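Local coordinates for protein putative adhesin (Komagataella phaffii, PDB 5FX8) that is a putative cell-wall adhesin that may take part in cell-cell interaction through salt bridges and hydrogen bonds to other proteins, at residues C[22-33]-C[103-114]; C[194-202]-C[222-230]. All coordinates share one frame; numbering follows the deposited sequence.

Interaction 1 of 2, residues C[22-33]-C[103-114]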
loop_
_atom_site.group_PDB
_atom_site.type_symbol
_atom_site.label_atom_id
_atom_site.label_comp_id
_atom_site.label_asym_id
_atom_site.label_seq_id
_atom_site.Cartn_x
_atom_site.Cartn_y
_atom_site.Cartn_z
ATOM N N SER C 22 -12.658 41.967 -34.040
ATOM C CA SER C 22 -13.620 42.581 -33.142
ATOM C C SER C 22 -13.226 43.989 -32.719
ATOM O O SER C 22 -13.960 44.614 -31.951
ATOM C CB SER C 22 -13.799 41.705 -31.898
ATOM O OG SER C 22 -12.646 41.735 -31.075
ATOM N N ASP C 23 -12.109 44.499 -33.218
ATOM C CA ASP C 23 -11.525 45.733 -32.739
ATOM C C ASP C 23 -12.250 46.964 -33.268
ATOM O O ASP C 23 -12.912 46.934 -34.309
ATOM C CB ASP C 23 -10.065 45.796 -33.138
ATOM C CG ASP C 23 -9.215 44.888 -32.315
ATOM O OD1 ASP C 23 -9.727 44.364 -31.296
ATOM O OD2 ASP C 23 -8.033 44.724 -32.666
ATOM N N TRP C 24 -12.128 48.051 -32.509
ATOM C CA TRP C 24 -12.379 49.387 -33.022
ATOM C C TRP C 24 -11.179 49.816 -33.855
ATOM O O TRP C 24 -10.038 49.754 -33.387
ATOM C CB TRP C 24 -12.586 50.393 -31.892
ATOM C CG TRP C 24 -13.819 50.253 -31.089
ATOM C CD1 TRP C 24 -13.925 49.717 -29.844
ATOM C CD2 TRP C 24 -15.131 50.703 -31.441
ATOM N NE1 TRP C 24 -15.225 49.771 -29.408
ATOM C CE2 TRP C 24 -15.984 50.380 -30.370
ATOM C CE3 TRP C 24 -15.674 51.323 -32.567
ATOM C CZ2 TRP C 24 -17.340 50.661 -30.396
ATOM C CZ3 TRP C 24 -17.017 51.595 -32.593
ATOM C CH2 TRP C 24 -17.834 51.268 -31.520
ATOM N N PHE C 25 -11.448 50.253 -35.087
ATOM C CA PHE C 25 -10.443 50.751 -36.014
ATOM C C PHE C 25 -10.503 52.268 -36.067
ATOM O O PHE C 25 -11.511 52.838 -36.488
ATOM C CB PHE C 25 -10.669 50.180 -37.403
ATOM C CG PHE C 25 -10.442 48.716 -37.488
ATOM C CD1 PHE C 25 -11.427 47.824 -37.105
ATOM C CD2 PHE C 25 -9.234 48.220 -37.955
ATOM C CE1 PHE C 25 -11.204 46.467 -37.189
ATOM C CE2 PHE C 25 -9.019 46.859 -38.040
ATOM C CZ PHE C 25 -10.005 45.983 -37.660
ATOM N N VAL C 26 -9.422 52.910 -35.643
ATOM C CA VAL C 26 -9.274 54.357 -35.719
ATOM C C VAL C 26 -9.012 54.725 -37.175
ATOM O O VAL C 26 -7.918 54.483 -37.688
ATOM C CB VAL C 26 -8.127 54.817 -34.819
ATOM C CG1 VAL C 26 -7.961 56.304 -34.853
ATOM C CG2 VAL C 26 -8.385 54.352 -33.436
ATOM N N VAL C 27 -10.003 55.293 -37.850
ATOM C CA VAL C 27 -9.851 55.754 -39.230
ATOM C C VAL C 27 -9.556 57.249 -39.201
ATOM O O VAL C 27 -10.454 58.046 -38.935
ATOM C CB VAL C 27 -11.100 55.466 -40.064
ATOM C CG1 VAL C 27 -10.902 55.962 -41.456
ATOM C CG2 VAL C 27 -11.371 54.014 -40.096
ATOM N N SER C 28 -8.321 57.642 -39.514
ATOM C CA SER C 28 -7.832 59.008 -39.341
ATOM C C SER C 28 -7.673 59.732 -40.673
ATOM O O SER C 28 -7.004 59.241 -41.581
ATOM C CB SER C 28 -6.494 59.008 -38.616
ATOM O OG SER C 28 -6.643 58.475 -37.325
ATOM N N PHE C 29 -8.244 60.924 -40.767
ATOM C CA PHE C 29 -8.157 61.745 -41.972
ATOM C C PHE C 29 -7.213 62.897 -41.674
ATOM O O PHE C 29 -7.564 63.813 -40.937
ATOM C CB PHE C 29 -9.539 62.238 -42.402
ATOM C CG PHE C 29 -10.475 61.135 -42.776
ATOM C CD1 PHE C 29 -11.268 60.524 -41.819
ATOM C CD2 PHE C 29 -10.535 60.677 -44.074
ATOM C CE1 PHE C 29 -12.116 59.497 -42.145
ATOM C CE2 PHE C 29 -11.391 59.662 -44.417
ATOM C CZ PHE C 29 -12.184 59.068 -43.442
ATOM N N VAL C 30 -6.018 62.830 -42.204
ATOM C CA VAL C 30 -4.991 63.821 -41.939
ATOM C C VAL C 30 -5.165 64.975 -42.910
ATOM O O VAL C 30 -5.327 64.759 -44.114
ATOM C CB VAL C 30 -3.592 63.197 -42.062
ATOM C CG1 VAL C 30 -2.494 64.221 -41.797
ATOM C CG2 VAL C 30 -3.478 62.058 -41.107
ATOM N N PHE C 31 -5.132 66.197 -42.384
ATOM C CA PHE C 31 -5.262 67.420 -43.162
ATOM C C PHE C 31 -3.993 68.235 -43.012
ATOM O O PHE C 31 -3.558 68.506 -41.893
ATOM C CB PHE C 31 -6.459 68.245 -42.712
ATOM C CG PHE C 31 -7.789 67.617 -43.008
ATOM C CD1 PHE C 31 -8.330 66.677 -42.165
ATOM C CD2 PHE C 31 -8.512 67.998 -44.112
ATOM C CE1 PHE C 31 -9.537 66.125 -42.420
ATOM C CE2 PHE C 31 -9.723 67.448 -44.366
ATOM C CZ PHE C 31 -10.233 66.503 -43.514
ATOM N N SER C 32 -3.404 68.623 -44.138
ATOM C CA SER C 32 -2.177 69.400 -44.133
ATOM C C SER C 32 -2.127 70.283 -45.369
ATOM O O SER C 32 -2.829 70.056 -46.351
ATOM C CB SER C 32 -0.936 68.508 -44.085
ATOM O OG SER C 32 0.246 69.279 -44.170
ATOM N N THR C 33 -1.301 71.317 -45.292
ATOM C CA THR C 33 -1.005 72.168 -46.431
ATOM C C THR C 33 0.494 72.425 -46.423
ATOM O O THR C 33 1.038 72.908 -45.429
ATOM C CB THR C 33 -1.808 73.470 -46.366
ATOM O OG1 THR C 33 -1.693 74.041 -45.065
ATOM C CG2 THR C 33 -3.244 73.197 -46.579
ATOM N N ASP C 103 -4.223 78.119 -44.361
ATOM C CA ASP C 103 -3.521 77.089 -43.613
ATOM C C ASP C 103 -4.512 76.118 -42.997
ATOM O O ASP C 103 -5.565 76.520 -42.497
ATOM C CB ASP C 103 -2.652 77.691 -42.508
ATOM C CG ASP C 103 -1.541 78.551 -43.050
ATOM O OD1 ASP C 103 -1.158 78.354 -44.223
ATOM O OD2 ASP C 103 -1.045 79.418 -42.301
ATOM N N LEU C 104 -4.156 74.838 -43.015
ATOM C CA LEU C 104 -4.988 73.802 -42.421
ATOM C C LEU C 104 -4.086 72.682 -41.940
ATOM O O LEU C 104 -3.407 72.057 -42.755
ATOM C CB LEU C 104 -6.003 73.263 -43.426
ATOM C CG LEU C 104 -7.470 73.142 -43.000
ATOM C CD1 LEU C 104 -8.079 71.866 -43.548
ATOM C CD2 LEU C 104 -7.676 73.244 -41.498
ATOM N N GLU C 105 -4.086 72.422 -40.634
ATOM C CA GLU C 105 -3.384 71.275 -40.072
ATOM C C GLU C 105 -4.277 70.618 -39.036
ATOM O O GLU C 105 -4.646 71.258 -38.049
ATOM C CB GLU C 105 -2.058 71.677 -39.426
ATOM C CG GLU C 105 -1.037 72.259 -40.365
ATOM C CD GLU C 105 -0.583 71.284 -41.429
ATOM O OE1 GLU C 105 -0.704 70.054 -41.219
ATOM O OE2 GLU C 105 -0.101 71.761 -42.482
ATOM N N GLY C 106 -4.599 69.345 -39.237
ATOM C CA GLY C 106 -5.367 68.629 -38.237
ATOM C C GLY C 106 -5.602 67.192 -38.639
ATOM O O GLY C 106 -5.250 66.762 -39.736
ATOM N N VAL C 107 -6.208 66.447 -37.722
ATOM C CA VAL C 107 -6.580 65.059 -37.963
ATOM C C VAL C 107 -8.027 64.857 -37.516
ATOM O O VAL C 107 -8.362 65.080 -36.346
ATOM C CB VAL C 107 -5.651 64.066 -37.234
ATOM C CG1 VAL C 107 -6.057 62.650 -37.596
ATOM C CG2 VAL C 107 -4.181 64.308 -37.552
ATOM N N VAL C 108 -8.882 64.428 -38.430
ATOM C CA VAL C 108 -10.218 63.977 -38.077
ATOM C C VAL C 108 -10.202 62.458 -38.074
ATOM O O VAL C 108 -9.788 61.828 -39.052
ATOM C CB VAL C 108 -11.280 64.528 -39.048
ATOM C CG1 VAL C 108 -12.564 63.702 -38.979
ATOM C CG2 VAL C 108 -11.591 65.976 -38.735
ATOM N N PHE C 109 -10.624 61.863 -36.971
ATOM C CA PHE C 109 -10.712 60.417 -36.901
ATOM C C PHE C 109 -12.073 59.990 -36.384
ATOM O O PHE C 109 -12.748 60.719 -35.656
ATOM C CB PHE C 109 -9.596 59.823 -36.039
ATOM C CG PHE C 109 -9.781 60.006 -34.572
ATOM C CD1 PHE C 109 -10.542 59.118 -33.841
ATOM C CD2 PHE C 109 -9.126 61.023 -33.910
ATOM C CE1 PHE C 109 -10.699 59.274 -32.505
ATOM C CE2 PHE C 109 -9.274 61.174 -32.562
ATOM C CZ PHE C 109 -10.061 60.297 -31.860
ATOM N N PHE C 110 -12.473 58.808 -36.797
ATOM C CA PHE C 110 -13.619 58.121 -36.248
ATOM C C PHE C 110 -13.221 56.685 -35.937
ATOM O O PHE C 110 -12.299 56.141 -36.547
ATOM C CB PHE C 110 -14.784 58.114 -37.210
ATOM C CG PHE C 110 -15.291 59.461 -37.562
ATOM C CD1 PHE C 110 -16.227 60.094 -36.761
ATOM C CD2 PHE C 110 -14.871 60.091 -38.719
ATOM C CE1 PHE C 110 -16.733 61.341 -37.111
ATOM C CE2 PHE C 110 -15.366 61.335 -39.071
ATOM C CZ PHE C 110 -16.292 61.961 -38.265
ATOM N N THR C 111 -13.919 56.075 -34.977
ATOM C CA THR C 111 -13.703 54.679 -34.632
ATOM C C THR C 111 -14.805 53.851 -35.280
ATOM O O THR C 111 -15.991 54.053 -35.013
ATOM C CB THR C 111 -13.656 54.448 -33.116
ATOM O OG1 THR C 111 -14.918 54.762 -32.528
ATOM C CG2 THR C 111 -12.596 55.286 -32.470
ATOM N N LEU C 112 -14.407 52.914 -36.119
ATOM C CA LEU C 112 -15.337 52.059 -36.832
ATOM C C LEU C 112 -15.106 50.611 -36.426
ATOM O O LEU C 112 -14.046 50.246 -35.920
ATOM C CB LEU C 112 -15.171 52.215 -38.350
ATOM C CG LEU C 112 -15.199 53.653 -38.847
ATOM C CD1 LEU C 112 -15.020 53.723 -40.335
ATOM C CD2 LEU C 112 -16.510 54.247 -38.495
ATOM N N LYS C 113 -16.120 49.791 -36.644
ATOM C CA LYS C 113 -16.036 48.349 -36.495
ATOM C C LYS C 113 -16.118 47.691 -37.866
ATOM O O LYS C 113 -16.655 48.258 -38.819
ATOM C CB LYS C 113 -17.164 47.821 -35.615
ATOM C CG LYS C 113 -17.099 48.223 -34.166
ATOM C CD LYS C 113 -15.844 47.705 -33.480
ATOM C CE LYS C 113 -16.075 47.467 -31.992
ATOM N NZ LYS C 113 -17.095 46.384 -31.751
ATOM N N LEU C 114 -15.597 46.476 -37.964
ATOM C CA LEU C 114 -15.774 45.708 -39.182
ATOM C C LEU C 114 -17.192 45.165 -39.242
ATOM O O LEU C 114 -17.755 44.767 -38.227
ATOM C CB LEU C 114 -14.764 44.570 -39.245
ATOM C CG LEU C 114 -13.330 44.975 -39.591
ATOM C CD1 LEU C 114 -12.399 43.847 -39.279
ATOM C CD2 LEU C 114 -13.227 45.339 -41.053
HETATM O O HOH W 1 -14.615 45.066 -35.730
#
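The ring of F31, whose strand partner is G106, sits in the hollow between L104 and V108 of the facing strand, with G106 O at its edge. F31 CD2 lies 3.9 Å from L104 CD1, while F31 CE1 touches V108 CB at 4.1 Å. Further along the same face V27 CG2 rests against L112 CD1, 3.7 Å away, and L114 CG fits against the F25 ring at CE1. W24 is a broad plate near one end. The K113 chain, bent at chi2 (-62°) and again at chi4, folds over one face of the W24 indole, K113 CE lying 3.4 Å from the centroid of its five-membered ring and NZ in cation-pi range; R308 also makes a cation-pi contact with W24. At the other end the E105 side chain, bent at chi2, brings its carboxylate to S32 and T33. E105 OE2 accepts S32 OG on its syn lone pair at 3.0 Å, and T33 N from above the carboxylate plane. Paired backbone hydrogen bonds join residues 25-31 to 106-112. F29 and F31 meet F92 of strand 89-94 edge-to-face. An antiparallel strand pair with one apolar face turned inward is consistent with the beta-sandwich of a cohesin-like domain.

Interaction 2 of 2, residues C[194-202]-C[222-230]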
loop_
_atom_site.group_PDB
_atom_site.type_symbol
_atom_site.label_atom_id
_atom_site.label_comp_id
_atom_site.label_asym_id
_atom_site.label_seq_id
_atom_site.Cartn_x
_atom_site.Cartn_y
_atom_site.Cartn_z
ATOM N N GLU C 194 -24.901 35.242 -13.458
ATOM C CA GLU C 194 -24.544 35.028 -14.854
ATOM C C GLU C 194 -23.041 34.936 -15.045
ATOM O O GLU C 194 -22.506 35.391 -16.048
ATOM C CB GLU C 194 -25.125 36.130 -15.733
ATOM C CG GLU C 194 -26.628 36.044 -15.941
ATOM C CD GLU C 194 -27.051 34.775 -16.669
ATOM O OE1 GLU C 194 -26.606 34.556 -17.815
ATOM O OE2 GLU C 194 -27.828 33.988 -16.090
ATOM N N VAL C 195 -22.333 34.342 -14.093
ATOM C CA VAL C 195 -20.905 34.070 -14.215
ATOM C C VAL C 195 -20.749 32.608 -14.603
ATOM O O VAL C 195 -21.370 31.732 -14.000
ATOM C CB VAL C 195 -20.162 34.387 -12.904
ATOM C CG1 VAL C 195 -18.660 34.336 -13.102
ATOM C CG2 VAL C 195 -20.558 35.741 -12.379
ATOM N N LYS C 196 -19.957 32.343 -15.627
ATOM C CA LYS C 196 -19.887 31.005 -16.185
ATOM C C LYS C 196 -18.495 30.809 -16.767
ATOM O O LYS C 196 -17.717 31.753 -16.899
ATOM C CB LYS C 196 -20.986 30.780 -17.236
ATOM C CG LYS C 196 -20.875 31.687 -18.432
ATOM C CD LYS C 196 -21.987 31.507 -19.434
ATOM C CE LYS C 196 -21.774 32.442 -20.600
ATOM N NZ LYS C 196 -22.848 32.374 -21.615
ATOM N N TYR C 197 -18.164 29.564 -17.081
ATOM C CA TYR C 197 -16.873 29.302 -17.686
ATOM C C TYR C 197 -17.012 28.125 -18.631
ATOM O O TYR C 197 -17.990 27.388 -18.597
ATOM C CB TYR C 197 -15.783 29.053 -16.634
ATOM C CG TYR C 197 -15.788 27.663 -16.029
ATOM C CD1 TYR C 197 -16.596 27.356 -14.941
ATOM C CD2 TYR C 197 -14.973 26.665 -16.543
ATOM C CE1 TYR C 197 -16.608 26.093 -14.395
ATOM C CE2 TYR C 197 -14.971 25.409 -16.010
ATOM C CZ TYR C 197 -15.790 25.113 -14.929
ATOM O OH TYR C 197 -15.777 23.836 -14.392
ATOM N N ALA C 198 -16.020 27.973 -19.494
ATOM C CA ALA C 198 -15.974 26.862 -20.413
ATOM C C ALA C 198 -14.520 26.548 -20.685
ATOM O O ALA C 198 -13.649 27.392 -20.516
ATOM C CB ALA C 198 -16.700 27.186 -21.711
ATOM N N VAL C 199 -14.264 25.323 -21.116
ATOM C CA VAL C 199 -12.930 24.894 -21.504
ATOM C C VAL C 199 -13.035 24.274 -22.888
ATOM O O VAL C 199 -13.724 23.267 -23.064
ATOM C CB VAL C 199 -12.329 23.889 -20.508
ATOM C CG1 VAL C 199 -10.900 23.611 -20.856
ATOM C CG2 VAL C 199 -12.417 24.396 -19.091
ATOM N N GLY C 200 -12.367 24.871 -23.866
ATOM C CA GLY C 200 -12.394 24.380 -25.226
ATOM C C GLY C 200 -11.005 23.998 -25.689
ATOM O O GLY C 200 -10.005 24.520 -25.199
ATOM N N SER C 201 -10.949 23.074 -26.638
ATOM C CA SER C 201 -9.682 22.615 -27.171
ATOM C C SER C 201 -9.572 22.705 -28.683
ATOM O O SER C 201 -8.486 22.461 -29.212
ATOM C CB SER C 201 -9.429 21.167 -26.751
ATOM O OG SER C 201 -10.538 20.372 -27.124
ATOM N N SER C 202 -10.639 23.040 -29.393
ATOM C CA SER C 202 -10.587 23.091 -30.847
ATOM C C SER C 202 -9.836 24.318 -31.363
ATOM O O SER C 202 -8.668 24.219 -31.752
ATOM C CB SER C 202 -11.994 23.110 -31.409
ATOM O OG SER C 202 -12.533 24.398 -31.170
ATOM N N SER C 222 -13.797 19.246 -29.027
ATOM C CA SER C 222 -14.373 20.422 -29.667
ATOM C C SER C 222 -14.397 21.636 -28.713
ATOM O O SER C 222 -13.602 21.743 -27.774
ATOM C CB SER C 222 -15.802 20.120 -30.174
ATOM O OG SER C 222 -15.853 19.035 -31.094
ATOM N N SER C 223 -15.303 22.568 -28.996
ATOM C CA SER C 223 -15.596 23.644 -28.066
ATOM C C SER C 223 -16.161 23.059 -26.777
ATOM O O SER C 223 -16.530 21.885 -26.705
ATOM C CB SER C 223 -16.583 24.616 -28.698
ATOM O OG SER C 223 -17.668 23.908 -29.273
ATOM N N GLY C 224 -16.221 23.876 -25.748
ATOM C CA GLY C 224 -16.599 23.404 -24.434
ATOM C C GLY C 224 -18.087 23.499 -24.189
ATOM O O GLY C 224 -18.900 23.594 -25.110
ATOM N N GLU C 225 -18.441 23.485 -22.914
ATOM C CA GLU C 225 -19.813 23.690 -22.485
ATOM C C GLU C 225 -19.820 24.767 -21.414
ATOM O O GLU C 225 -19.017 24.716 -20.477
ATOM C CB GLU C 225 -20.416 22.393 -21.951
ATOM C CG GLU C 225 -21.919 22.431 -21.761
ATOM C CD GLU C 225 -22.573 21.070 -21.976
ATOM O OE1 GLU C 225 -21.903 20.156 -22.508
ATOM O OE2 GLU C 225 -23.761 20.914 -21.619
ATOM N N TRP C 226 -20.721 25.736 -21.551
ATOM C CA TRP C 226 -20.854 26.758 -20.528
ATOM C C TRP C 226 -21.300 26.145 -19.209
ATOM O O TRP C 226 -22.307 25.440 -19.143
ATOM C CB TRP C 226 -21.846 27.825 -20.964
ATOM C CG TRP C 226 -21.340 28.808 -21.987
ATOM C CD1 TRP C 226 -21.913 29.098 -23.180
ATOM C CD2 TRP C 226 -20.179 29.632 -21.891
ATOM N NE1 TRP C 226 -21.193 30.048 -23.832
ATOM C CE2 TRP C 226 -20.120 30.400 -23.064
ATOM C CE3 TRP C 226 -19.185 29.800 -20.928
ATOM C CZ2 TRP C 226 -19.114 31.315 -23.304
ATOM C CZ3 TRP C 226 -18.191 30.712 -21.162
ATOM C CH2 TRP C 226 -18.155 31.455 -22.346
ATOM N N ILE C 227 -20.554 26.438 -18.151
ATOM C CA ILE C 227 -20.792 25.906 -16.818
ATOM C C ILE C 227 -20.978 27.088 -15.873
ATOM O O ILE C 227 -20.049 27.868 -15.668
ATOM C CB ILE C 227 -19.631 25.007 -16.358
ATOM C CG1 ILE C 227 -19.491 23.816 -17.296
ATOM C CG2 ILE C 227 -19.819 24.534 -14.925
ATOM C CD1 ILE C 227 -18.229 23.084 -17.097
ATOM N N PRO C 228 -22.143 27.264 -15.274
ATOM C CA PRO C 228 -22.334 28.390 -14.364
ATOM C C PRO C 228 -21.485 28.243 -13.109
ATOM O O PRO C 228 -21.059 27.154 -12.725
ATOM C CB PRO C 228 -23.829 28.329 -14.043
ATOM C CG PRO C 228 -24.215 26.920 -14.269
ATOM C CD PRO C 228 -23.310 26.364 -15.313
ATOM N N ILE C 229 -21.235 29.373 -12.472
ATOM C CA ILE C 229 -20.413 29.458 -11.285
ATOM C C ILE C 229 -21.302 30.045 -10.199
ATOM O O ILE C 229 -21.788 31.172 -10.335
ATOM C CB ILE C 229 -19.171 30.326 -11.518
ATOM C CG1 ILE C 229 -18.196 29.673 -12.486
ATOM C CG2 ILE C 229 -18.474 30.647 -10.239
ATOM C CD1 ILE C 229 -17.022 30.550 -12.764
ATOM N N THR C 230 -21.557 29.278 -9.148
ATOM C CA THR C 230 -22.405 29.752 -8.073
ATOM C C THR C 230 -21.629 29.574 -6.789
ATOM O O THR C 230 -20.512 29.066 -6.840
ATOM C CB THR C 230 -23.714 28.987 -8.026
ATOM O OG1 THR C 230 -23.520 27.770 -7.298
ATOM C CG2 THR C 230 -24.154 28.680 -9.424
HETATM O O HOH W 2 -23.092 33.105 -11.544
HETATM O O HOH W 3 -16.549 23.497 -20.769
#
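K196 and W226 form a cation-pi pair that illustrates how a lysine can use its whole length on an indole. With CG between the backbone N and the carbonyl carbon (chi1 63°) and the chain extended beyond it, the lysine lies across one ring face: K196 CE is 3.6 Å from the centroid of the six-membered ring of W226, and NZ sits over the five-membered ring, 7° off its normal. Besides the indole, K196 NZ has a long, weak ion pair with E164. Apolar contacts gather around Y197. I227 CB covers one face of the phenol ring, I227 CG2 reaches Y197 CE1 at 3.6 Å, and I229 CG1 comes to the ring edge at Y197 CD1, 3.7 Å away; F251 meets the same ring edge-to-face. A198 CB adds a methyl contact with W226 CE3 at 3.7 Å. The backbone here completes a five-stranded antiparallel sheet of the second cohesin-like domain, in which the short strand 227-228 is an outermost strand beside 189-200. Y197 and I227 exchange two backbone N-H...O hydrogen bonds, and I229 N donates to V195 O at 2.8 Å. On the side of Y197-I227 away from I229, a water stands between the backbones, accepting from V199 N and E225 N, each at 2.9 Å. Beyond it S201 N points almost straight at S222 O, with an N-H...O angle of 177°, although S222 itself is poorly ordered.

Interactions 1 and 2 follow one another along the chain, the first closing before the second opens, and each falls in a different cohesin-like domain of this N-terminal part of the adhesin. Their centres are 39 Å apart on opposite sides of the chain's centre, and their nearest atoms stay about 14 Å from each other, so they do not touch. Both join antiparallel neighbours, but in separate sheets. Interaction 1 brings together strands far apart in sequence, with 25-31 lying between 4-11 and 101-114; interaction 2 adds strand 227-228 to the edge of its sheet after a loop-rich excursion. Each contact is thus a strand pairing within its own domain of an elongated two-domain fragment.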